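Local coordinates for glyoxalase family protein (Listeria monocytogenes, PDB 2P7O) that probably hydrates the antibiotic fosfomycin, which makes it a resistance protein, using a bound manganese(II) ion, at residues N24-E29 and H115-H120; E44-I49 and W53-E58; Y67-F72 and S106-D111. One frame throughout, in Å; residues are numbered along the deposited sequence.

Contacts 1 and 3 lie deep in the chain, their centres about 3 and 6 Å from its centre, and every touching residue is buried. Both draw on the sheet that holds strands 69-73, 116-120 and 106-110, and both reach the manganese and water 1. Contact 2 sits about 12 Å from the chain centre, in a partly buried hairpin of the other sheet. Their chemistry follows: contact 1 is apolar helix-on-sheet packing, with the metal-binding E118 on the strand's other side, contact 2 a backbone ladder with aromatic and aliphatic clusters, and contact 3 one ring pair beside a metal. E29 links 24-29 to L48 through a backbone hydrogen bond, and I49 packs on F72 between contacts 2 and 3.

Contact 1 of 3, residues N24-E29 and H115-H120; sequences NIFNAE and HLFELH. With MN (manganese (II) ion), chain C.
F26, the last residue of helix 15-26, sets its ring against F117 and L119 of strand 116-120, packing a helix end onto a sheet of the glyoxalase fold. The evidence for the layering is the alternation along the strand: F117 and L119 point toward the helix, whereas E118 between them starts off away from it.

The aromatic part of the contact is F26 with F117. Their centroids are 5.4 Å apart and the planes meet at 55°, an oblique pair that is neither a stack nor a T-shape. CZ of F26 comes to 3.8 Å from CD2 of F117, and CE1 of F26 lies over one face of the F117 ring.

Aliphatic contacts complete the apolar side. L119 CD2 meets the edge of the F26 ring at CE2, 3.8 Å away and near the ring plane, while the other branch, CD1, is 4.4 Å from I25 CG2. That same I25 methyl sits over the centre of one face of F26, so the preceding helix residue covers that face of the ring. I2 of the second subunit also packs on F26 and L119, which places this core next to the dimer interface.

The polar interactions of E118 lie on the reverse of the strand. Its extended chain, with CG anti to the backbone N (chi1 174°), carries the carboxylate to the ion. OE2 accepts a hydrogen bond from water 1 at 2.6 Å, another bond from S106 OG and a weak one from H120 ND1, whereas E118 OE1 coordinates manganese at 2.1 Å.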
loop_
_atom_site.group_PDB
_atom_site.type_symbol
_atom_site.label_atom_id
_atom_site.label_comp_id
_atom_site.label_asym_id
_atom_site.label_seq_id
_atom_site.Cartn_x
_atom_site.Cartn_y
_atom_site.Cartn_z
ATOM N N ASN A 24 -11.879 -12.679 7.410
ATOM C CA ASN A 24 -13.295 -12.746 6.988
ATOM C C ASN A 24 -13.481 -12.094 5.631
ATOM O O ASN A 24 -14.173 -12.736 4.838
ATOM C CB ASN A 24 -14.192 -12.068 8.023
ATOM C CG ASN A 24 -15.664 -12.264 7.747
ATOM O OD1 ASN A 24 -16.265 -13.257 8.193
ATOM N ND2 ASN A 24 -16.314 -11.370 7.035
ATOM N N ILE A 25 -12.949 -10.922 5.346
ATOM C CA ILE A 25 -13.129 -10.218 4.085
ATOM C C ILE A 25 -12.258 -10.746 2.950
ATOM O O ILE A 25 -12.798 -11.034 1.862
ATOM C CB ILE A 25 -12.753 -8.717 4.207
ATOM C CG1 ILE A 25 -13.629 -8.023 5.264
ATOM C CG2 ILE A 25 -13.042 -8.017 2.868
ATOM C CD1 ILE A 25 -15.074 -8.463 5.105
ATOM N N PHE A 26 -10.939 -10.773 3.188
ATOM C CA PHE A 26 -10.066 -11.095 2.059
ATOM C C PHE A 26 -9.676 -12.563 2.043
ATOM O O PHE A 26 -8.850 -12.948 1.193
ATOM C CB PHE A 26 -8.747 -10.304 2.194
ATOM C CG PHE A 26 -8.894 -8.798 2.165
ATOM C CD1 PHE A 26 -8.716 -8.001 3.271
ATOM C CD2 PHE A 26 -9.232 -8.171 0.993
ATOM C CE1 PHE A 26 -8.975 -6.634 3.270
ATOM C CE2 PHE A 26 -9.439 -6.813 0.975
ATOM C CZ PHE A 26 -9.274 -6.013 2.079
ATOM N N ASN A 27 -10.136 -13.395 2.967
ATOM C CA ASN A 27 -9.650 -14.794 2.993
ATOM C C ASN A 27 -8.148 -14.934 3.107
ATOM O O ASN A 27 -7.510 -15.900 2.679
ATOM C CB ASN A 27 -10.172 -15.575 1.777
ATOM C CG ASN A 27 -11.614 -15.934 2.107
ATOM O OD1 ASN A 27 -11.852 -16.650 3.118
ATOM N ND2 ASN A 27 -12.499 -15.264 1.394
ATOM N N ALA A 28 -7.587 -13.946 3.806
ATOM C CA ALA A 28 -6.129 -13.895 3.989
ATOM C C ALA A 28 -5.648 -15.123 4.749
ATOM O O ALA A 28 -6.310 -15.592 5.688
ATOM C CB ALA A 28 -5.800 -12.594 4.715
ATOM N N GLU A 29 -4.499 -15.646 4.298
ATOM C CA GLU A 29 -3.959 -16.873 4.867
ATOM C C GLU A 29 -2.840 -16.516 5.821
ATOM O O GLU A 29 -1.845 -15.895 5.434
ATOM C CB GLU A 29 -3.478 -17.784 3.730
ATOM C CG GLU A 29 -2.752 -19.003 4.316
ATOM C CD GLU A 29 -3.730 -20.148 4.538
ATOM O OE1 GLU A 29 -4.884 -19.843 4.889
ATOM O OE2 GLU A 29 -3.332 -21.315 4.345
ATOM N N HIS A 115 -7.295 2.673 7.809
ATOM C CA HIS A 115 -6.771 2.397 6.469
ATOM C C HIS A 115 -7.944 2.209 5.486
ATOM O O HIS A 115 -8.812 1.328 5.677
ATOM C CB HIS A 115 -6.041 1.038 6.518
ATOM C CG HIS A 115 -4.847 0.958 7.404
ATOM N ND1 HIS A 115 -4.761 0.217 8.569
ATOM C CD2 HIS A 115 -3.594 1.473 7.214
ATOM C CE1 HIS A 115 -3.542 0.380 9.102
ATOM N NE2 HIS A 115 -2.812 1.126 8.283
ATOM N N LEU A 116 -7.913 2.889 4.343
ATOM C CA LEU A 116 -8.868 2.694 3.250
ATOM C C LEU A 116 -8.468 1.532 2.336
ATOM O O LEU A 116 -7.320 1.375 1.917
ATOM C CB LEU A 116 -8.933 3.997 2.471
ATOM C CG LEU A 116 -10.024 4.011 1.383
ATOM C CD1 LEU A 116 -11.418 3.816 1.981
ATOM C CD2 LEU A 116 -9.927 5.364 0.707
ATOM N N PHE A 117 -9.479 0.694 2.069
ATOM C CA PHE A 117 -9.279 -0.441 1.168
ATOM C C PHE A 117 -10.374 -0.374 0.108
ATOM O O PHE A 117 -11.419 0.274 0.271
ATOM C CB PHE A 117 -9.530 -1.761 1.917
ATOM C CG PHE A 117 -8.334 -2.178 2.770
ATOM C CD1 PHE A 117 -8.306 -1.929 4.139
ATOM C CD2 PHE A 117 -7.239 -2.804 2.203
ATOM C CE1 PHE A 117 -7.219 -2.296 4.940
ATOM C CE2 PHE A 117 -6.136 -3.188 2.961
ATOM C CZ PHE A 117 -6.142 -2.955 4.346
ATOM N N GLU A 118 -10.113 -1.030 -1.000
ATOM C CA GLU A 118 -11.053 -1.078 -2.105
ATOM C C GLU A 118 -11.050 -2.509 -2.650
ATOM O O GLU A 118 -10.010 -3.123 -2.835
ATOM C CB GLU A 118 -10.659 -0.051 -3.165
ATOM C CG GLU A 118 -11.469 -0.062 -4.456
ATOM C CD GLU A 118 -10.981 0.881 -5.539
ATOM O OE1 GLU A 118 -9.879 1.476 -5.357
ATOM O OE2 GLU A 118 -11.697 1.016 -6.568
ATOM N N LEU A 119 -12.253 -3.012 -2.930
ATOM C CA LEU A 119 -12.426 -4.161 -3.817
ATOM C C LEU A 119 -12.946 -3.677 -5.176
ATOM O O LEU A 119 -13.967 -2.983 -5.265
ATOM C CB LEU A 119 -13.445 -5.085 -3.116
ATOM C CG LEU A 119 -12.833 -5.740 -1.862
ATOM C CD1 LEU A 119 -13.918 -6.600 -1.217
ATOM C CD2 LEU A 119 -11.594 -6.569 -2.133
ATOM N N HIS A 120 -12.144 -3.910 -6.197
ATOM C CA HIS A 120 -12.365 -3.252 -7.478
ATOM C C HIS A 120 -12.737 -4.343 -8.475
ATOM O O HIS A 120 -11.914 -5.239 -8.686
ATOM C CB HIS A 120 -11.058 -2.523 -7.842
ATOM C CG HIS A 120 -11.054 -1.880 -9.207
ATOM N ND1 HIS A 120 -10.922 -0.511 -9.397
ATOM C CD2 HIS A 120 -11.001 -2.413 -10.462
ATOM C CE1 HIS A 120 -10.916 -0.252 -10.689
ATOM N NE2 HIS A 120 -10.997 -1.398 -11.362
HETATM MN MN MN C . -8.750 2.992 -6.385
HETATM O O HOH W 1 -10.350 2.813 -7.873
#

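Contact 2 of 3, residues E44-I49 and W53-E58; sequences EKFFLI and WICIME
The W53 indole carries L48 CD2 over one face and has F46 CD1 near its plane at the edge. The side chains of L48 and W53 lie side by side and point the same way; CD2 of L48 is 3.5 Å from the centroid of the six-membered ring and only 3.3 Å from W53 CE3, a tight CH-pi contact. The F46 ring has C55 CB over a face, 3.6 Å from its centroid and 16° off the normal. With C55 SG anti to its own N (chi1 168°), the sulfur lies obliquely over that ring, a Cys sulfur-aromatic contact; E44 OE1 is in plane at the edge. F47 is met at its edge instead, by I54 O.

These rings hang on an antiparallel beta hairpin. K45 and I56 form one hydrogen-bonded pair, with I56 N to K45 O at 2.8 Å, and F47 with I54 forms the next. The non-hydrogen-bonded pairs E44-M57, F46-C55 and L48-W53 put their side chains on one face; K45, F47, I54 and I56 start on the other, where helix 15-26 touches F47. I54 CG2 is 3.7 Å from F47 CB.

L124 of the second subunit packs on F46 and W53, and E126 of the second subunit on E44. The paired ladder is consistent with holding E44, the probable proton acceptor, on the face where F46 lies about 6 Å from a bound manganese ion.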
loop_
_atom_site.group_PDB
_atom_site.type_symbol
_atom_site.label_atom_id
_atom_site.label_comp_id
_atom_site.label_asym_id
_atom_site.label_seq_id
_atom_site.Cartn_x
_atom_site.Cartn_y
_atom_site.Cartn_z
ATOM N N GLU A 44 3.868 -9.209 15.517
ATOM C CA GLU A 44 3.599 -9.102 14.100
ATOM C C GLU A 44 2.968 -10.391 13.610
ATOM O O GLU A 44 3.230 -11.486 14.105
ATOM C CB GLU A 44 4.926 -8.900 13.338
ATOM C CG GLU A 44 5.778 -10.148 13.191
ATOM C CD GLU A 44 7.024 -9.992 12.338
ATOM O OE1 GLU A 44 7.328 -10.918 11.543
ATOM O OE2 GLU A 44 7.776 -8.992 12.429
ATOM N N LYS A 45 2.177 -10.195 12.565
ATOM C CA LYS A 45 1.818 -11.334 11.765
ATOM C C LYS A 45 2.086 -11.069 10.267
ATOM O O LYS A 45 1.990 -9.947 9.783
ATOM C CB LYS A 45 0.323 -11.608 11.889
ATOM C CG LYS A 45 -0.023 -12.344 13.154
ATOM C CD LYS A 45 -1.494 -12.767 13.057
ATOM C CE LYS A 45 -2.051 -13.033 14.436
ATOM N NZ LYS A 45 -3.347 -13.730 14.301
ATOM N N PHE A 46 2.338 -12.188 9.580
ATOM C CA PHE A 46 2.301 -12.109 8.115
ATOM C C PHE A 46 1.101 -12.908 7.580
ATOM O O PHE A 46 0.759 -13.982 8.083
ATOM C CB PHE A 46 3.607 -12.597 7.494
ATOM C CG PHE A 46 4.653 -11.538 7.193
ATOM C CD1 PHE A 46 4.781 -11.013 5.922
ATOM C CD2 PHE A 46 5.513 -11.109 8.210
ATOM C CE1 PHE A 46 5.763 -10.062 5.637
ATOM C CE2 PHE A 46 6.481 -10.172 7.931
ATOM C CZ PHE A 46 6.591 -9.626 6.640
ATOM N N PHE A 47 0.535 -12.386 6.501
ATOM C CA PHE A 47 -0.544 -13.039 5.771
ATOM C C PHE A 47 -0.218 -12.952 4.272
ATOM O O PHE A 47 0.647 -12.182 3.818
ATOM C CB PHE A 47 -1.873 -12.297 5.937
ATOM C CG PHE A 47 -2.408 -12.266 7.361
ATOM C CD1 PHE A 47 -2.024 -11.262 8.216
ATOM C CD2 PHE A 47 -3.263 -13.255 7.798
ATOM C CE1 PHE A 47 -2.458 -11.305 9.518
ATOM C CE2 PHE A 47 -3.711 -13.296 9.118
ATOM C CZ PHE A 47 -3.287 -12.324 10.003
ATOM N N LEU A 48 -0.860 -13.811 3.502
ATOM C CA LEU A 48 -0.824 -13.835 2.069
ATOM C C LEU A 48 -2.265 -13.594 1.589
ATOM O O LEU A 48 -3.168 -14.325 2.045
ATOM C CB LEU A 48 -0.472 -15.220 1.490
ATOM C CG LEU A 48 0.898 -15.703 1.965
ATOM C CD1 LEU A 48 1.572 -16.742 1.094
ATOM C CD2 LEU A 48 1.662 -14.401 1.999
ATOM N N ILE A 49 -2.374 -12.674 0.652
ATOM C CA ILE A 49 -3.622 -12.338 -0.031
ATOM C C ILE A 49 -3.325 -12.276 -1.539
ATOM O O ILE A 49 -2.734 -11.304 -2.020
ATOM C CB ILE A 49 -4.139 -10.980 0.468
ATOM C CG1 ILE A 49 -4.256 -10.890 2.001
ATOM C CG2 ILE A 49 -5.497 -10.663 -0.183
ATOM C CD1 ILE A 49 -4.753 -9.529 2.428
ATOM N N TRP A 53 2.220 -10.464 0.056
ATOM C CA TRP A 53 2.686 -10.645 1.415
ATOM C C TRP A 53 2.387 -9.407 2.248
ATOM O O TRP A 53 2.968 -8.335 2.028
ATOM C CB TRP A 53 4.205 -10.941 1.437
ATOM C CG TRP A 53 4.548 -12.275 0.827
ATOM C CD1 TRP A 53 4.744 -12.487 -0.530
ATOM C CD2 TRP A 53 4.789 -13.544 1.469
ATOM N NE1 TRP A 53 5.069 -13.809 -0.736
ATOM C CE2 TRP A 53 5.097 -14.467 0.464
ATOM C CE3 TRP A 53 4.787 -13.977 2.817
ATOM C CZ2 TRP A 53 5.380 -15.825 0.715
ATOM C CZ3 TRP A 53 5.052 -15.314 3.073
ATOM C CH2 TRP A 53 5.344 -16.213 2.035
ATOM N N ILE A 54 1.467 -9.592 3.201
ATOM C CA ILE A 54 1.146 -8.450 4.042
ATOM C C ILE A 54 1.528 -8.696 5.491
ATOM O O ILE A 54 1.181 -9.744 6.066
ATOM C CB ILE A 54 -0.305 -8.009 3.843
ATOM C CG1 ILE A 54 -0.650 -6.764 4.688
ATOM C CG2 ILE A 54 -1.310 -9.120 4.031
ATOM C CD1 ILE A 54 -1.628 -5.798 4.034
ATOM N N CYS A 55 2.295 -7.745 6.043
ATOM C CA CYS A 55 2.614 -7.826 7.474
ATOM C C CYS A 55 1.756 -6.846 8.239
ATOM O O CYS A 55 1.585 -5.665 7.803
ATOM C CB CYS A 55 4.113 -7.413 7.628
ATOM S SG CYS A 55 4.603 -7.129 9.332
ATOM N N ILE A 56 1.201 -7.298 9.360
ATOM C CA ILE A 56 0.596 -6.300 10.254
ATOM C C ILE A 56 1.343 -6.309 11.586
ATOM O O ILE A 56 1.833 -7.362 11.966
ATOM C CB ILE A 56 -0.890 -6.529 10.564
ATOM C CG1 ILE A 56 -1.147 -7.960 11.052
ATOM C CG2 ILE A 56 -1.748 -6.154 9.362
ATOM C CD1 ILE A 56 -2.609 -8.208 11.336
ATOM N N MET A 57 1.490 -5.148 12.194
ATOM C CA MET A 57 2.379 -4.873 13.327
ATOM C C MET A 57 1.646 -3.968 14.319
ATOM O O MET A 57 0.994 -3.021 13.893
ATOM C CB MET A 57 3.646 -4.275 12.723
ATOM C CG MET A 57 4.544 -3.278 13.422
ATOM S SD MET A 57 6.169 -3.091 12.563
ATOM C CE MET A 57 6.797 -4.742 12.969
ATOM N N GLU A 58 1.575 -4.327 15.601
ATOM C CA GLU A 58 0.822 -3.553 16.590
ATOM C C GLU A 58 1.609 -2.277 16.862
ATOM O O GLU A 58 2.840 -2.298 16.965
ATOM C CB GLU A 58 0.579 -4.371 17.878
ATOM C CG GLU A 58 -0.529 -5.424 17.752
ATOM C CD GLU A 58 -1.092 -5.933 19.044
ATOM O OE1 GLU A 58 -0.364 -5.889 20.076
ATOM O OE2 GLU A 58 -2.229 -6.471 19.082
#

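Contact 3 of 3, residues Y67-F72 and S106-D111; sequences YNHIAF and SIYFYD. With MN (manganese (II) ion), chain C.
H69 turns one face of its imidazole to the edge of Y108, and its side chain can be traced outward from strand 69-73. CB packs against the L116 carbonyl oxygen of the neighbouring strand. From there CG stands between the backbone N and the carbonyl carbon (chi1 57°), a rotation that brings the ND1 edge of the ring to the Y67 carbonyl. ND1 consequently donates to Y67 O at 2.9 Å, a nearly straight bond of 168° whose acceptor lies close to the ring plane. This bond fixes the ring's rotation and leaves NE2 for the metal.

CD2 and CE1, on the two sides of NE2, are each 4.0 Å from Y108 CE2. The tyrosine carbon thus sits above the face, displaced toward the rim, and the rings make a T-shaped (edge-to-face) pair with planes at 77° and centroids 5.3 Å apart. In the glyoxalase fold these are strands of a single sheet, with 116-120 lying between 69-73 and 106-110, so the two side chains meet across an intervening strand. A strand of the second subunit continues the sheet beyond H69.

At the tip, NE2 of H69 binds manganese at 2.1 Å and is itself 3.8 Å from Y108 CE2. E118, E126, water 1 and H7 of the second subunit supply the other ligands. Y108 OH accepts a 2.8 Å hydrogen bond from water 1 and also bonds E126 OE2, tying the second shell to two metal ligands.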
loop_
_atom_site.group_PDB
_atom_site.type_symbol
_atom_site.label_atom_id
_atom_site.label_comp_id
_atom_site.label_asym_id
_atom_site.label_seq_id
_atom_site.Cartn_x
_atom_site.Cartn_y
_atom_site.Cartn_z
ATOM N N TYR A 67 -7.327 9.322 1.590
ATOM C CA TYR A 67 -7.745 8.582 0.398
ATOM C C TYR A 67 -6.637 7.719 -0.192
ATOM O O TYR A 67 -6.860 7.091 -1.243
ATOM C CB TYR A 67 -8.216 9.626 -0.622
ATOM C CG TYR A 67 -9.343 10.470 -0.058
ATOM C CD1 TYR A 67 -10.550 9.866 0.236
ATOM C CD2 TYR A 67 -9.262 11.839 0.144
ATOM C CE1 TYR A 67 -11.649 10.536 0.737
ATOM C CE2 TYR A 67 -10.351 12.543 0.627
ATOM C CZ TYR A 67 -11.534 11.901 0.929
ATOM O OH TYR A 67 -12.625 12.604 1.411
ATOM N N ASN A 68 -5.494 7.599 0.461
ATOM C CA ASN A 68 -4.468 6.574 0.132
ATOM C C ASN A 68 -5.153 5.210 0.276
ATOM O O ASN A 68 -5.751 4.962 1.321
ATOM C CB ASN A 68 -3.317 6.693 1.157
ATOM C CG ASN A 68 -2.626 8.023 0.989
ATOM O OD1 ASN A 68 -1.830 8.206 0.063
ATOM N ND2 ASN A 68 -2.941 9.076 1.730
ATOM N N HIS A 69 -5.088 4.294 -0.691
ATOM C CA HIS A 69 -5.751 3.018 -0.467
ATOM C C HIS A 69 -5.078 1.921 -1.292
ATOM O O HIS A 69 -4.522 2.164 -2.385
ATOM C CB HIS A 69 -7.221 3.046 -0.869
ATOM C CG HIS A 69 -7.556 3.426 -2.286
ATOM N ND1 HIS A 69 -7.646 4.741 -2.700
ATOM C CD2 HIS A 69 -7.860 2.685 -3.380
ATOM C CE1 HIS A 69 -7.981 4.773 -4.012
ATOM N NE2 HIS A 69 -8.111 3.524 -4.436
ATOM N N ILE A 70 -5.314 0.718 -0.785
ATOM C CA ILE A 70 -4.871 -0.519 -1.482
ATOM C C ILE A 70 -6.137 -1.117 -2.077
ATOM O O ILE A 70 -7.127 -1.248 -1.366
ATOM C CB ILE A 70 -4.240 -1.488 -0.485
ATOM C CG1 ILE A 70 -3.010 -0.876 0.217
ATOM C CG2 ILE A 70 -3.884 -2.808 -1.178
ATOM C CD1 ILE A 70 -2.597 -1.659 1.468
ATOM N N ALA A 71 -6.082 -1.498 -3.328
ATOM C CA ALA A 71 -7.284 -2.033 -4.011
ATOM C C ALA A 71 -6.970 -3.468 -4.449
ATOM O O ALA A 71 -5.936 -3.719 -5.113
ATOM C CB ALA A 71 -7.568 -1.150 -5.231
ATOM N N PHE A 72 -7.816 -4.433 -4.134
ATOM C CA PHE A 72 -7.700 -5.790 -4.635
ATOM C C PHE A 72 -8.750 -6.046 -5.725
ATOM O O PHE A 72 -9.814 -5.448 -5.679
ATOM C CB PHE A 72 -7.975 -6.812 -3.505
ATOM C CG PHE A 72 -6.785 -6.856 -2.539
ATOM C CD1 PHE A 72 -6.820 -6.173 -1.339
ATOM C CD2 PHE A 72 -5.686 -7.646 -2.834
ATOM C CE1 PHE A 72 -5.748 -6.298 -0.462
ATOM C CE2 PHE A 72 -4.571 -7.677 -2.022
ATOM C CZ PHE A 72 -4.613 -7.021 -0.799
ATOM N N SER A 106 -16.795 -0.707 -7.605
ATOM C CA SER A 106 -15.869 -0.800 -6.493
ATOM C C SER A 106 -16.641 -0.651 -5.176
ATOM O O SER A 106 -17.640 0.088 -5.070
ATOM C CB SER A 106 -14.778 0.281 -6.647
ATOM O OG SER A 106 -13.876 -0.112 -7.670
ATOM N N ILE A 107 -16.055 -1.335 -4.194
ATOM C CA ILE A 107 -16.410 -1.158 -2.802
ATOM C C ILE A 107 -15.244 -0.552 -2.008
ATOM O O ILE A 107 -14.114 -1.043 -1.986
ATOM C CB ILE A 107 -16.730 -2.516 -2.165
ATOM C CG1 ILE A 107 -17.533 -3.441 -3.089
ATOM C CG2 ILE A 107 -17.389 -2.313 -0.828
ATOM C CD1 ILE A 107 -17.558 -4.885 -2.545
ATOM N N TYR A 108 -15.532 0.573 -1.370
ATOM C CA TYR A 108 -14.529 1.265 -0.576
ATOM C C TYR A 108 -14.943 1.201 0.881
ATOM O O TYR A 108 -16.110 1.504 1.181
ATOM C CB TYR A 108 -14.547 2.735 -1.011
ATOM C CG TYR A 108 -13.816 3.033 -2.292
ATOM C CD1 TYR A 108 -14.496 3.108 -3.491
ATOM C CD2 TYR A 108 -12.449 3.280 -2.292
ATOM C CE1 TYR A 108 -13.847 3.389 -4.678
ATOM C CE2 TYR A 108 -11.797 3.593 -3.486
ATOM C CZ TYR A 108 -12.508 3.662 -4.675
ATOM O OH TYR A 108 -11.836 3.962 -5.860
ATOM N N PHE A 109 -14.014 0.783 1.729
ATOM C CA PHE A 109 -14.337 0.522 3.124
ATOM C C PHE A 109 -13.067 0.602 3.962
ATOM O O PHE A 109 -11.925 0.570 3.463
ATOM C CB PHE A 109 -15.016 -0.856 3.292
ATOM C CG PHE A 109 -14.154 -2.005 2.768
ATOM C CD1 PHE A 109 -13.472 -2.885 3.589
ATOM C CD2 PHE A 109 -14.065 -2.192 1.409
ATOM C CE1 PHE A 109 -12.700 -3.917 3.080
ATOM C CE2 PHE A 109 -13.338 -3.229 0.848
ATOM C CZ PHE A 109 -12.686 -4.106 1.683
ATOM N N TYR A 110 -13.182 0.822 5.259
ATOM C CA TYR A 110 -11.989 0.998 6.094
ATOM C C TYR A 110 -11.775 -0.240 6.946
ATOM O O TYR A 110 -12.720 -1.022 7.035
ATOM C CB TYR A 110 -12.200 2.159 7.122
ATOM C CG TYR A 110 -12.409 3.458 6.388
ATOM C CD1 TYR A 110 -13.692 3.738 5.887
ATOM C CD2 TYR A 110 -11.353 4.328 6.132
ATOM C CE1 TYR A 110 -13.906 4.918 5.194
ATOM C CE2 TYR A 110 -11.595 5.512 5.408
ATOM C CZ TYR A 110 -12.850 5.769 4.944
ATOM O OH TYR A 110 -13.102 6.936 4.263
ATOM N N ASP A 111 -10.579 -0.374 7.533
ATOM C CA ASP A 111 -10.428 -1.470 8.508
ATOM C C ASP A 111 -10.768 -0.931 9.896
ATOM O O ASP A 111 -11.617 -0.034 9.990
ATOM C CB ASP A 111 -9.055 -2.129 8.495
ATOM C CG ASP A 111 -7.901 -1.156 8.719
ATOM O OD1 ASP A 111 -6.727 -1.647 8.758
ATOM O OD2 ASP A 111 -8.161 0.038 8.891
HETATM MN MN MN C . -8.750 2.992 -6.385
HETATM O O HOH W 1 -10.350 2.813 -7.873
#